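PDB 1QWR: mannose-6-phosphate isomerase from Bacillus subtilis, which probably catalyses the zinc-dependent interconversion of D-mannose 6-phosphate and D-fructose 6-phosphate. Local coordinates for residues 100-105 with 191-196; 116-121 with 170-175; 195-200 with 215-220; 85-90 with 185-190. All blocks are in the same frame, centred on the assembly; numbering follows the deposited sequence.

Contact 1: residues 100-105 with 191-196; sequences VHPDDY and SDATYR. With ZN (zinc ion), chain E; SO4 (sulfate ion), chain C.
P102 is pressed against A193 and Y195, and this is the tight part of the contact. Its CG meets the methyl of A193 at 3.7 Å. Crossing the Y195 side chain at about a right angle, P102 brings its CB within 3.7 Å of CE2 of Y195. Next to them V100 and Y195 form an antiparallel hydrogen-bonded pair. V100 N gives to Y195 O, and Y195 N gives to V100 O at 3.0 Å. CG1 of V100 touches CB of Y195 at 3.9 Å on the same face of the sheet. V100 ends strand 98-100 and Y195 begins strand 195-198; the two form a small antiparallel sheet next to the zinc ligand H101 of this cupin-type enzyme. The CG of H101 lies beside its own backbone N (chi1 -62°), which turns the ring edge to the other segment. ND1 then donates to A193 O at 2.8 Å, 15° out of the ring plane. T194 OG1 also lies at the H101 ring edge, 3.1 Å from CE1. The ND1 bond helps fix the ring's rotation, and NE2 binds zinc at 2.5 Å. E119, H176 and a water complete the zinc shell. The looser side holds R196, probably an active-site residue as in related enzymes, which points away from 100-105. Its extended chain lets NE hydrogen-bond O3 of a sulfate, probably from the crystallisation liquor, at 3.2 Å.

Contact 2: residues 116-121 with 170-175; sequences GKTECW and VPSGTL. With ZN (zinc ion), chain E.
K117 is tied to V170 by a water that bridges their carbonyl oxygens, at 2.7 Å from K117 O. Just beyond, strand 119-126 begins antiparallel to the end of strand 167-170, in a cupin-type sheet beside the zinc. The partner leaves its strand through a type II beta turn, P171 to T174. The end of K117 leads away from 170-175 and lies near the zinc. There NZ makes a salt bridge with E119 OE1 at 3.2 Å; the hydrogen bond within it is weak. T118 follows. Its OG1 accepts from S172 N at 3.1 Å, so a side chain takes over where the backbone pairing stops. A second water joins OG1 of T118 to OG of S172. E119 pairs with V170 as an antiparallel hydrogen-bonded pair. V170 N donates to E119 O at 2.7 Å. E119 N returns a bond to V170 O, but from above the carbonyl plane, 39° out of it. CG of E119 sits between its own backbone N and carbonyl carbon (chi1 59°) and lies alongside CB of V170 at 3.8 Å. The chain then extends, and OE2 binds zinc at 2.5 Å. H101 and H176 are the other protein ligands. W121 ends the walk. V170 CG2 sits over one face of its six-membered ring, a CH-pi contact 3.8 Å from the centroid and 2° off the ring normal.

Contact 3: residues 195-200 with 215-220; sequences YRVYDY and AKAVNA. With SO4 (sulfate ion), chain C.
Y195 lies against helix 214-220 along its whole side chain. CB starts the contact, 3.7 Å from A217 CA and close to the A217 methyl. CG lies beside its backbone N (chi1 -58°), which helps lay the ring flat against K216 CB. That CB stands over the centre of one ring face, 3.5 Å from the centroid and 3° off its normal. This is a CH-pi contact. At the ring edge CD2 meets the A220 methyl at 4.0 Å. Over the same face as CB, further out, K216 CD comes 3.4 Å from CE1 of Y195 as the extended lysine runs on past the ring. At the tip, OH is hydrogen-bonded to E111 OE2, and K216 NZ makes a salt bridge to the same carboxylate. A leucine in place of Y195 would probably leave K216 CB without its ring face and E111 OE2 without the tyrosine hydroxyl. V197 adds a second touch. Its CG1 is 3.3 Å from A217 CB, tighter than usual van der Waals contact. V197 and Y198 both face I98, a classic beta bulge at which the strand turns a corner. Between the two segments there is no hydrogen bond. The helix is therefore held to the strand by carbon packing, and the polar ends of Y195 and K216 converge on a shared acid outside both segments.

Contact 4: residues 85-90 with 185-190; sequences LLTKLL and LETQQN
L86 and Q188 lie side by side, with L86 CB 3.7 Å from Q188 CG. CG of Q188 stands between its backbone N and carbonyl carbon (chi1 68°), and the chain bends at the next bond. This folds the amide over toward CE of K88, whose chain crosses it at about a right angle. An alanine in place of Q188 would probably open a gap beside L86 and leave the K88 chain freer to move. K88 and E186 also lie side by side, but NZ and OE1 are 4.3 Å apart, beyond a salt bridge. A water joins them, accepting from K88 NZ and giving to E186 OE1 at 2.7 Å. L90 CD1 covers the carboxylate carbon of E186 at 3.6 Å. On the face of T87, L89, L185 and T187, the methyls L89 CD2 and L185 CD2 meet at 3.5 Å. There a water links the two threonine hydroxyls. The backbone pairing sets these side chains in register. L86 with Q188 and K88 with E186 are antiparallel hydrogen-bonded pairs. K88 N to E186 O is the straightest bond, 168°, and lies in the carbonyl plane. Further out, E40 makes a salt bridge with K88 NZ, and W121 NE1 is hydrogen-bonded to E186 OE2. The two strands are neighbours in the cupin-type sheet, whose K88, E186 and Q188 face borders the zinc site.

In the fold
Contacts 1 and 2 share the zinc. They supply H101 and E119, and their centres are about 8 Å apart. A probable backbone hydrogen bond, H101 O to G173 N at 2.8 Å, joins them directly. Contact 4 is a second shell, its centre about 11 Å from that of contact 2. Strand 182-189 pairs with strand 119-126, and the side chain of E186 comes to about 4 Å from the zinc. Contact 3 continues contact 1 outward through Y195 and R196, with about 10 Å between centres. V100 CG1 also packs on A217 CA at 3.3 Å. R196, probably an active-site residue, binds the sulfate on this side. Contacts 3 and 4 do not touch; their nearest atoms are about 10 Å apart.

Contact 1: residues 100-105 with 191-196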
loop_
_atom_site.group_PDB
_atom_site.type_symbol
_atom_site.label_atom_id
_atom_site.label_comp_id
_atom_site.label_asym_id
_atom_site.label_seq_id
_atom_site.Cartn_x
_atom_site.Cartn_y
_atom_site.Cartn_z
ATOM N N VAL A 100 7.526 10.417 8.624
ATOM C CA VAL A 100 8.096 9.188 9.164
ATOM C C VAL A 100 6.958 8.420 9.851
ATOM O O VAL A 100 6.064 9.029 10.457
ATOM C CB VAL A 100 9.212 9.472 10.207
ATOM C CG1 VAL A 100 8.706 10.420 11.264
ATOM C CG2 VAL A 100 9.658 8.171 10.869
ATOM N N HIS A 101 6.985 7.090 9.754
ATOM C CA HIS A 101 5.974 6.259 10.402
ATOM C C HIS A 101 6.657 5.544 11.542
ATOM O O HIS A 101 7.775 5.068 11.391
ATOM C CB HIS A 101 5.414 5.189 9.441
ATOM C CG HIS A 101 4.734 5.760 8.247
ATOM N ND1 HIS A 101 3.599 6.536 8.344
ATOM C CD2 HIS A 101 5.002 5.641 6.922
ATOM C CE1 HIS A 101 3.199 6.874 7.130
ATOM N NE2 HIS A 101 4.031 6.343 6.253
ATOM N N PRO A 102 5.992 5.463 12.702
ATOM C CA PRO A 102 6.595 4.778 13.843
ATOM C C PRO A 102 6.510 3.266 13.695
ATOM O O PRO A 102 5.744 2.745 12.860
ATOM C CB PRO A 102 5.764 5.271 15.015
ATOM C CG PRO A 102 4.390 5.383 14.401
ATOM C CD PRO A 102 4.692 6.064 13.073
ATOM N N ASP A 103 7.296 2.563 14.514
ATOM C CA ASP A 103 7.283 1.111 14.507
ATOM C C ASP A 103 6.165 0.675 15.453
ATOM O O ASP A 103 5.501 1.529 16.051
ATOM C CB ASP A 103 8.663 0.554 14.933
ATOM C CG ASP A 103 8.982 0.779 16.411
ATOM O OD1 ASP A 103 8.318 1.588 17.070
ATOM O OD2 ASP A 103 9.925 0.132 16.907
ATOM N N ASP A 104 5.932 -0.632 15.585
ATOM C CA ASP A 104 4.850 -1.121 16.439
ATOM C C ASP A 104 4.953 -0.655 17.900
ATOM O O ASP A 104 3.945 -0.337 18.556
ATOM C CB ASP A 104 4.798 -2.658 16.433
ATOM C CG ASP A 104 4.346 -3.239 15.107
ATOM O OD1 ASP A 104 3.793 -2.491 14.262
ATOM O OD2 ASP A 104 4.527 -4.474 14.918
ATOM N N TYR A 105 6.168 -0.641 18.428
ATOM C CA TYR A 105 6.342 -0.217 19.818
ATOM C C TYR A 105 5.969 1.245 20.029
ATOM O O TYR A 105 5.159 1.575 20.905
ATOM C CB TYR A 105 7.792 -0.416 20.261
ATOM C CG TYR A 105 8.043 0.155 21.638
ATOM C CD1 TYR A 105 7.527 -0.473 22.780
ATOM C CD2 TYR A 105 8.752 1.343 21.793
ATOM C CE1 TYR A 105 7.715 0.081 24.051
ATOM C CE2 TYR A 105 8.947 1.910 23.054
ATOM C CZ TYR A 105 8.422 1.271 24.176
ATOM O OH TYR A 105 8.603 1.837 25.415
ATOM N N SER A 191 -2.481 0.525 9.622
ATOM C CA SER A 191 -2.185 1.622 10.528
ATOM C C SER A 191 -2.346 2.934 9.791
ATOM O O SER A 191 -2.258 2.960 8.561
ATOM C CB SER A 191 -0.722 1.478 11.002
ATOM O OG SER A 191 -0.170 2.687 11.513
ATOM N N ASP A 192 -2.581 4.020 10.531
ATOM C CA ASP A 192 -2.703 5.348 9.931
ATOM C C ASP A 192 -1.780 6.278 10.714
ATOM O O ASP A 192 -1.977 7.489 10.730
ATOM C CB ASP A 192 -4.164 5.831 10.008
ATOM C CG ASP A 192 -4.434 7.065 9.149
ATOM O OD1 ASP A 192 -3.812 7.230 8.072
ATOM O OD2 ASP A 192 -5.307 7.868 9.553
ATOM N N ALA A 193 -0.769 5.695 11.354
ATOM C CA ALA A 193 0.195 6.460 12.159
ATOM C C ALA A 193 1.237 7.176 11.306
ATOM O O ALA A 193 2.158 6.554 10.740
ATOM C CB ALA A 193 0.865 5.543 13.149
ATOM N N THR A 194 1.096 8.500 11.232
ATOM C CA THR A 194 1.989 9.322 10.423
ATOM C C THR A 194 2.434 10.590 11.134
ATOM O O THR A 194 1.606 11.327 11.648
ATOM C CB THR A 194 1.289 9.748 9.126
ATOM O OG1 THR A 194 0.948 8.578 8.376
ATOM C CG2 THR A 194 2.197 10.657 8.292
ATOM N N TYR A 195 3.740 10.839 11.139
ATOM C CA TYR A 195 4.294 12.037 11.765
ATOM C C TYR A 195 4.909 12.891 10.658
ATOM O O TYR A 195 5.921 12.515 10.064
ATOM C CB TYR A 195 5.361 11.661 12.812
ATOM C CG TYR A 195 4.850 10.737 13.912
ATOM C CD1 TYR A 195 3.564 10.891 14.444
ATOM C CD2 TYR A 195 5.658 9.722 14.431
ATOM C CE1 TYR A 195 3.103 10.051 15.465
ATOM C CE2 TYR A 195 5.211 8.884 15.446
ATOM C CZ TYR A 195 3.935 9.051 15.958
ATOM O OH TYR A 195 3.489 8.219 16.957
ATOM N N ARG A 196 4.286 14.034 10.370
ATOM C CA ARG A 196 4.780 14.921 9.319
ATOM C C ARG A 196 5.784 15.919 9.862
ATOM O O ARG A 196 5.602 16.431 10.966
ATOM C CB ARG A 196 3.646 15.742 8.718
ATOM C CG ARG A 196 2.489 14.945 8.230
ATOM C CD ARG A 196 1.602 15.805 7.341
ATOM N NE ARG A 196 0.419 15.060 6.940
ATOM C CZ ARG A 196 -0.722 15.070 7.609
ATOM N NH1 ARG A 196 -0.841 15.794 8.711
ATOM N NH2 ARG A 196 -1.740 14.347 7.177
HETATM ZN ZN ZN E . 4.205 6.818 3.799
HETATM S S SO4 C . 0.361 12.646 3.564
HETATM O O1 SO4 C . 1.273 13.706 3.067
HETATM O O2 SO4 C . -1.017 12.934 3.156
HETATM O O3 SO4 C . 0.452 12.545 5.029
HETATM O O4 SO4 C . 0.775 11.359 2.969
HETATM O O HOH W 1 1.901 5.664 4.116
#

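Contact 2: residues 116-121 with 170-175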
loop_
_atom_site.group_PDB
_atom_site.type_symbol
_atom_site.label_atom_id
_atom_site.label_comp_id
_atom_site.label_asym_id
_atom_site.label_seq_id
_atom_site.Cartn_x
_atom_site.Cartn_y
_atom_site.Cartn_z
ATOM N N GLY A 116 2.401 -0.150 13.964
ATOM C CA GLY A 116 3.405 0.700 13.330
ATOM C C GLY A 116 3.088 0.688 11.838
ATOM O O GLY A 116 2.119 0.040 11.425
ATOM N N LYS A 117 3.877 1.367 11.015
ATOM C CA LYS A 117 3.571 1.382 9.581
ATOM C C LYS A 117 4.775 1.169 8.646
ATOM O O LYS A 117 5.223 2.084 7.952
ATOM C CB LYS A 117 2.828 2.684 9.207
ATOM C CG LYS A 117 1.970 2.698 7.918
ATOM C CD LYS A 117 1.030 3.954 8.026
ATOM C CE LYS A 117 0.126 4.235 6.869
ATOM N NZ LYS A 117 0.861 4.730 5.699
ATOM N N THR A 118 5.318 -0.039 8.669
ATOM C CA THR A 118 6.357 -0.399 7.712
ATOM C C THR A 118 5.509 -0.548 6.434
ATOM O O THR A 118 4.355 -0.980 6.508
ATOM C CB THR A 118 7.001 -1.726 8.107
ATOM O OG1 THR A 118 7.942 -1.464 9.156
ATOM C CG2 THR A 118 7.732 -2.381 6.914
ATOM N N GLU A 119 6.054 -0.171 5.278
ATOM C CA GLU A 119 5.287 -0.231 4.040
ATOM C C GLU A 119 6.206 -0.375 2.835
ATOM O O GLU A 119 7.424 -0.424 2.968
ATOM C CB GLU A 119 4.466 1.052 3.891
ATOM C CG GLU A 119 5.378 2.284 3.868
ATOM C CD GLU A 119 4.632 3.590 3.767
ATOM O OE1 GLU A 119 3.445 3.627 4.124
ATOM O OE2 GLU A 119 5.247 4.589 3.329
ATOM N N CYS A 120 5.610 -0.477 1.656
ATOM C CA CYS A 120 6.400 -0.582 0.442
ATOM C C CYS A 120 5.606 -0.009 -0.730
ATOM O O CYS A 120 4.359 0.104 -0.689
ATOM C CB CYS A 120 6.819 -2.040 0.202
ATOM S SG CYS A 120 5.417 -3.123 -0.197
ATOM N N TRP A 121 6.334 0.386 -1.760
ATOM C CA TRP A 121 5.732 1.004 -2.925
ATOM C C TRP A 121 6.079 0.312 -4.222
ATOM O O TRP A 121 7.252 0.008 -4.477
ATOM C CB TRP A 121 6.203 2.454 -3.085
ATOM C CG TRP A 121 5.931 3.338 -1.948
ATOM C CD1 TRP A 121 4.803 3.378 -1.186
ATOM C CD2 TRP A 121 6.797 4.369 -1.453
ATOM N NE1 TRP A 121 4.908 4.373 -0.245
ATOM C CE2 TRP A 121 6.124 4.996 -0.386
ATOM C CE3 TRP A 121 8.076 4.820 -1.812
ATOM C CZ2 TRP A 121 6.684 6.053 0.334
ATOM C CZ3 TRP A 121 8.640 5.880 -1.097
ATOM C CH2 TRP A 121 7.945 6.483 -0.035
ATOM N N VAL A 170 9.973 0.457 2.554
ATOM C CA VAL A 170 10.095 1.599 3.471
ATOM C C VAL A 170 9.894 1.188 4.921
ATOM O O VAL A 170 8.790 1.258 5.456
ATOM C CB VAL A 170 9.059 2.690 3.125
ATOM C CG1 VAL A 170 9.398 3.994 3.879
ATOM C CG2 VAL A 170 9.025 2.928 1.623
ATOM N N PRO A 171 10.975 0.752 5.584
ATOM C CA PRO A 171 10.889 0.329 6.983
ATOM C C PRO A 171 10.360 1.475 7.831
ATOM O O PRO A 171 10.631 2.637 7.533
ATOM C CB PRO A 171 12.339 0.012 7.339
ATOM C CG PRO A 171 12.954 -0.368 6.020
ATOM C CD PRO A 171 12.343 0.606 5.059
ATOM N N SER A 172 9.603 1.167 8.879
ATOM C CA SER A 172 9.125 2.227 9.756
ATOM C C SER A 172 10.412 2.888 10.283
ATOM O O SER A 172 11.461 2.220 10.413
ATOM C CB SER A 172 8.320 1.642 10.908
ATOM O OG SER A 172 9.089 0.688 11.621
ATOM N N GLY A 173 10.331 4.186 10.560
ATOM C CA GLY A 173 11.491 4.935 11.031
ATOM C C GLY A 173 12.185 5.651 9.875
ATOM O O GLY A 173 13.108 6.446 10.083
ATOM N N THR A 174 11.757 5.368 8.646
ATOM C CA THR A 174 12.376 5.981 7.466
ATOM C C THR A 174 11.739 7.314 7.133
ATOM O O THR A 174 10.526 7.399 6.981
ATOM C CB THR A 174 12.235 5.069 6.214
ATOM O OG1 THR A 174 12.797 3.784 6.498
ATOM C CG2 THR A 174 12.937 5.676 5.006
ATOM N N LEU A 175 12.557 8.364 7.017
ATOM C CA LEU A 175 12.047 9.681 6.650
ATOM C C LEU A 175 11.810 9.578 5.157
ATOM O O LEU A 175 12.696 9.159 4.409
ATOM C CB LEU A 175 13.090 10.762 6.946
ATOM C CG LEU A 175 12.598 12.191 6.741
ATOM C CD1 LEU A 175 11.521 12.532 7.760
ATOM C CD2 LEU A 175 13.792 13.133 6.870
HETATM ZN ZN ZN E . 4.205 6.818 3.799
HETATM O O HOH W 2 7.480 3.257 6.931
HETATM O O HOH W 3 6.657 -1.324 11.714
HETATM O O HOH W 1 1.901 5.664 4.116
#

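Contact 3: residues 195-200 with 215-220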
loop_
_atom_site.group_PDB
_atom_site.type_symbol
_atom_site.label_atom_id
_atom_site.label_comp_id
_atom_site.label_asym_id
_atom_site.label_seq_id
_atom_site.Cartn_x
_atom_site.Cartn_y
_atom_site.Cartn_z
ATOM N N TYR A 195 3.740 10.839 11.139
ATOM C CA TYR A 195 4.294 12.037 11.765
ATOM C C TYR A 195 4.909 12.891 10.658
ATOM O O TYR A 195 5.921 12.515 10.064
ATOM C CB TYR A 195 5.361 11.661 12.812
ATOM C CG TYR A 195 4.850 10.737 13.912
ATOM C CD1 TYR A 195 3.564 10.891 14.444
ATOM C CD2 TYR A 195 5.658 9.722 14.431
ATOM C CE1 TYR A 195 3.103 10.051 15.465
ATOM C CE2 TYR A 195 5.211 8.884 15.446
ATOM C CZ TYR A 195 3.935 9.051 15.958
ATOM O OH TYR A 195 3.489 8.219 16.957
ATOM N N ARG A 196 4.286 14.034 10.370
ATOM C CA ARG A 196 4.780 14.921 9.319
ATOM C C ARG A 196 5.784 15.919 9.862
ATOM O O ARG A 196 5.602 16.431 10.966
ATOM C CB ARG A 196 3.646 15.742 8.718
ATOM C CG ARG A 196 2.489 14.945 8.230
ATOM C CD ARG A 196 1.602 15.805 7.341
ATOM N NE ARG A 196 0.419 15.060 6.940
ATOM C CZ ARG A 196 -0.722 15.070 7.609
ATOM N NH1 ARG A 196 -0.841 15.794 8.711
ATOM N NH2 ARG A 196 -1.740 14.347 7.177
ATOM N N VAL A 197 6.826 16.201 9.089
ATOM C CA VAL A 197 7.796 17.192 9.524
ATOM C C VAL A 197 7.684 18.429 8.638
ATOM O O VAL A 197 8.049 19.525 9.050
ATOM C CB VAL A 197 9.256 16.657 9.488
ATOM C CG1 VAL A 197 9.354 15.363 10.307
ATOM C CG2 VAL A 197 9.722 16.422 8.069
ATOM N N TYR A 198 7.153 18.257 7.430
ATOM C CA TYR A 198 7.021 19.374 6.492
ATOM C C TYR A 198 5.957 19.103 5.440
ATOM O O TYR A 198 5.905 18.007 4.874
ATOM C CB TYR A 198 8.356 19.625 5.792
ATOM C CG TYR A 198 8.364 20.857 4.916
ATOM C CD1 TYR A 198 7.903 22.077 5.404
ATOM C CD2 TYR A 198 8.862 20.810 3.612
ATOM C CE1 TYR A 198 7.938 23.234 4.613
ATOM C CE2 TYR A 198 8.904 21.963 2.816
ATOM C CZ TYR A 198 8.437 23.167 3.327
ATOM O OH TYR A 198 8.450 24.301 2.542
ATOM N N ASP A 199 5.118 20.104 5.173
ATOM C CA ASP A 199 4.040 19.960 4.190
ATOM C C ASP A 199 3.972 21.140 3.220
ATOM O O ASP A 199 2.891 21.512 2.751
ATOM C CB ASP A 199 2.693 19.795 4.894
ATOM C CG ASP A 199 1.606 19.290 3.960
ATOM O OD1 ASP A 199 1.921 18.469 3.078
ATOM O OD2 ASP A 199 0.431 19.690 4.111
ATOM N N TYR A 200 5.133 21.741 2.963
ATOM C CA TYR A 200 5.245 22.839 2.020
ATOM C C TYR A 200 4.346 24.040 2.313
ATOM O O TYR A 200 4.012 24.798 1.402
ATOM C CB TYR A 200 4.971 22.290 0.615
ATOM C CG TYR A 200 5.927 21.191 0.223
ATOM C CD1 TYR A 200 7.232 21.489 -0.175
ATOM C CD2 TYR A 200 5.558 19.845 0.313
ATOM C CE1 TYR A 200 8.147 20.474 -0.471
ATOM C CE2 TYR A 200 6.463 18.824 0.023
ATOM C CZ TYR A 200 7.754 19.144 -0.368
ATOM O OH TYR A 200 8.657 18.148 -0.664
ATOM N N ALA A 215 8.226 16.614 17.110
ATOM C CA ALA A 215 8.817 15.824 18.191
ATOM C C ALA A 215 8.681 14.334 17.941
ATOM O O ALA A 215 9.661 13.587 17.992
ATOM C CB ALA A 215 8.158 16.186 19.530
ATOM N N LYS A 216 7.458 13.903 17.664
ATOM C CA LYS A 216 7.224 12.490 17.422
ATOM C C LYS A 216 8.008 11.975 16.228
ATOM O O LYS A 216 8.517 10.859 16.261
ATOM C CB LYS A 216 5.729 12.218 17.240
ATOM C CG LYS A 216 4.947 12.240 18.554
ATOM C CD LYS A 216 3.493 11.857 18.353
ATOM C CE LYS A 216 2.784 11.670 19.676
ATOM N NZ LYS A 216 1.377 11.235 19.478
ATOM N N ALA A 217 8.108 12.779 15.172
ATOM C CA ALA A 217 8.846 12.360 13.988
ATOM C C ALA A 217 10.310 12.152 14.343
ATOM O O ALA A 217 10.939 11.166 13.948
ATOM C CB ALA A 217 8.731 13.424 12.882
ATOM N N VAL A 218 10.868 13.096 15.083
ATOM C CA VAL A 218 12.278 12.973 15.453
ATOM C C VAL A 218 12.483 11.759 16.359
ATOM O O VAL A 218 13.455 11.012 16.208
ATOM C CB VAL A 218 12.765 14.267 16.134
ATOM C CG1 VAL A 218 14.215 14.106 16.567
ATOM C CG2 VAL A 218 12.655 15.433 15.132
ATOM N N ASN A 219 11.554 11.541 17.280
ATOM C CA ASN A 219 11.647 10.384 18.174
ATOM C C ASN A 219 11.541 9.064 17.400
ATOM O O ASN A 219 12.237 8.097 17.704
ATOM C CB ASN A 219 10.538 10.434 19.217
ATOM C CG ASN A 219 10.924 11.243 20.440
ATOM O OD1 ASN A 219 11.725 10.791 21.266
ATOM N ND2 ASN A 219 10.366 12.435 20.562
ATOM N N ALA A 220 10.671 9.018 16.400
ATOM C CA ALA A 220 10.486 7.777 15.645
ATOM C C ALA A 220 11.498 7.528 14.551
ATOM O O ALA A 220 11.678 6.386 14.097
ATOM C CB ALA A 220 9.082 7.745 15.041
HETATM S S SO4 C . 0.361 12.646 3.564
HETATM O O1 SO4 C . 1.273 13.706 3.067
HETATM O O2 SO4 C . -1.017 12.934 3.156
HETATM O O3 SO4 C . 0.452 12.545 5.029
HETATM O O4 SO4 C . 0.775 11.359 2.969
#

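Contact 4: residues 85-90 with 185-190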
loop_
_atom_site.group_PDB
_atom_site.type_symbol
_atom_site.label_atom_id
_atom_site.label_comp_id
_atom_site.label_asym_id
_atom_site.label_seq_id
_atom_site.Cartn_x
_atom_site.Cartn_y
_atom_site.Cartn_z
ATOM N N LEU A 85 -2.724 -6.017 7.361
ATOM C CA LEU A 85 -2.269 -5.126 6.321
ATOM C C LEU A 85 -3.286 -4.116 5.814
ATOM O O LEU A 85 -4.463 -4.153 6.175
ATOM C CB LEU A 85 -1.754 -5.991 5.154
ATOM C CG LEU A 85 -0.613 -6.980 5.479
ATOM C CD1 LEU A 85 -0.323 -7.863 4.260
ATOM C CD2 LEU A 85 0.649 -6.218 5.873
ATOM N N LEU A 86 -2.805 -3.231 4.943
ATOM C CA LEU A 86 -3.627 -2.214 4.322
ATOM C C LEU A 86 -3.023 -1.948 2.954
ATOM O O LEU A 86 -1.822 -1.711 2.842
ATOM C CB LEU A 86 -3.635 -0.953 5.179
ATOM C CG LEU A 86 -4.141 0.357 4.566
ATOM C CD1 LEU A 86 -5.611 0.217 4.157
ATOM C CD2 LEU A 86 -3.972 1.467 5.633
ATOM N N THR A 87 -3.850 -2.030 1.909
ATOM C CA THR A 87 -3.369 -1.812 0.553
ATOM C C THR A 87 -4.092 -0.624 -0.049
ATOM O O THR A 87 -5.325 -0.555 -0.013
ATOM C CB THR A 87 -3.641 -3.037 -0.333
ATOM O OG1 THR A 87 -3.046 -4.201 0.262
ATOM C CG2 THR A 87 -3.076 -2.833 -1.722
ATOM N N LYS A 88 -3.320 0.275 -0.643
ATOM C CA LYS A 88 -3.881 1.465 -1.276
ATOM C C LYS A 88 -3.336 1.713 -2.668
ATOM O O LYS A 88 -2.240 1.245 -3.018
ATOM C CB LYS A 88 -3.511 2.717 -0.482
ATOM C CG LYS A 88 -3.937 2.728 0.972
ATOM C CD LYS A 88 -3.373 4.015 1.614
ATOM C CE LYS A 88 -3.574 4.056 3.126
ATOM N NZ LYS A 88 -3.058 5.364 3.633
ATOM N N LEU A 89 -4.126 2.455 -3.447
ATOM C CA LEU A 89 -3.722 2.967 -4.761
ATOM C C LEU A 89 -3.581 4.468 -4.466
ATOM O O LEU A 89 -4.513 5.081 -3.897
ATOM C CB LEU A 89 -4.801 2.739 -5.823
ATOM C CG LEU A 89 -4.752 1.349 -6.462
ATOM C CD1 LEU A 89 -5.981 1.189 -7.383
ATOM C CD2 LEU A 89 -3.448 1.169 -7.270
ATOM N N LEU A 90 -2.433 5.059 -4.825
ATOM C CA LEU A 90 -2.175 6.469 -4.541
ATOM C C LEU A 90 -2.001 7.293 -5.813
ATOM O O LEU A 90 -1.198 6.939 -6.679
ATOM C CB LEU A 90 -0.899 6.620 -3.713
ATOM C CG LEU A 90 -0.778 5.776 -2.441
ATOM C CD1 LEU A 90 0.615 5.952 -1.841
ATOM C CD2 LEU A 90 -1.844 6.190 -1.458
ATOM N N LEU A 185 0.978 1.572 -5.960
ATOM C CA LEU A 185 0.240 0.534 -5.228
ATOM C C LEU A 185 1.101 0.400 -3.949
ATOM O O LEU A 185 2.238 -0.101 -3.982
ATOM C CB LEU A 185 0.181 -0.790 -6.002
ATOM C CG LEU A 185 -0.699 -1.939 -5.447
ATOM C CD1 LEU A 185 -0.179 -2.401 -4.097
ATOM C CD2 LEU A 185 -2.131 -1.482 -5.321
ATOM N N GLU A 186 0.540 0.860 -2.825
ATOM C CA GLU A 186 1.211 0.865 -1.541
ATOM C C GLU A 186 0.687 -0.234 -0.621
ATOM O O GLU A 186 -0.505 -0.282 -0.318
ATOM C CB GLU A 186 0.993 2.225 -0.879
ATOM C CG GLU A 186 1.789 2.485 0.395
ATOM C CD GLU A 186 1.455 3.847 0.958
ATOM O OE1 GLU A 186 0.278 4.057 1.309
ATOM O OE2 GLU A 186 2.359 4.718 1.026
ATOM N N THR A 187 1.573 -1.121 -0.192
ATOM C CA THR A 187 1.156 -2.193 0.711
ATOM C C THR A 187 1.779 -1.832 2.056
ATOM O O THR A 187 2.963 -1.567 2.129
ATOM C CB THR A 187 1.629 -3.571 0.190
ATOM O OG1 THR A 187 1.046 -3.810 -1.108
ATOM C CG2 THR A 187 1.159 -4.700 1.134
ATOM N N GLN A 188 0.970 -1.781 3.111
ATOM C CA GLN A 188 1.494 -1.365 4.412
ATOM C C GLN A 188 0.829 -2.119 5.572
ATOM O O GLN A 188 -0.102 -2.898 5.360
ATOM C CB GLN A 188 1.253 0.144 4.549
ATOM C CG GLN A 188 -0.237 0.535 4.660
ATOM C CD GLN A 188 -0.598 1.752 3.793
ATOM O OE1 GLN A 188 -0.810 1.636 2.571
ATOM N NE2 GLN A 188 -0.654 2.915 4.413
ATOM N N GLN A 189 1.327 -1.930 6.794
ATOM C CA GLN A 189 0.673 -2.556 7.932
ATOM C C GLN A 189 -0.624 -1.769 8.070
ATOM O O GLN A 189 -0.707 -0.630 7.609
ATOM C CB GLN A 189 1.462 -2.361 9.224
ATOM C CG GLN A 189 2.801 -3.052 9.229
ATOM C CD GLN A 189 3.476 -2.883 10.560
ATOM O OE1 GLN A 189 3.140 -3.563 11.542
ATOM N NE2 GLN A 189 4.412 -1.962 10.621
ATOM N N ASN A 190 -1.603 -2.376 8.741
ATOM C CA ASN A 190 -2.930 -1.777 9.001
ATOM C C ASN A 190 -2.773 -0.684 10.079
ATOM O O ASN A 190 -2.888 -0.921 11.286
ATOM C CB ASN A 190 -3.860 -2.905 9.458
ATOM C CG ASN A 190 -5.236 -2.407 9.861
ATOM O OD1 ASN A 190 -5.622 -1.271 9.564
ATOM N ND2 ASN A 190 -5.989 -3.268 10.533
HETATM O O HOH W 4 -1.127 -5.478 -1.249
HETATM O O HOH W 5 -0.525 5.958 2.992
#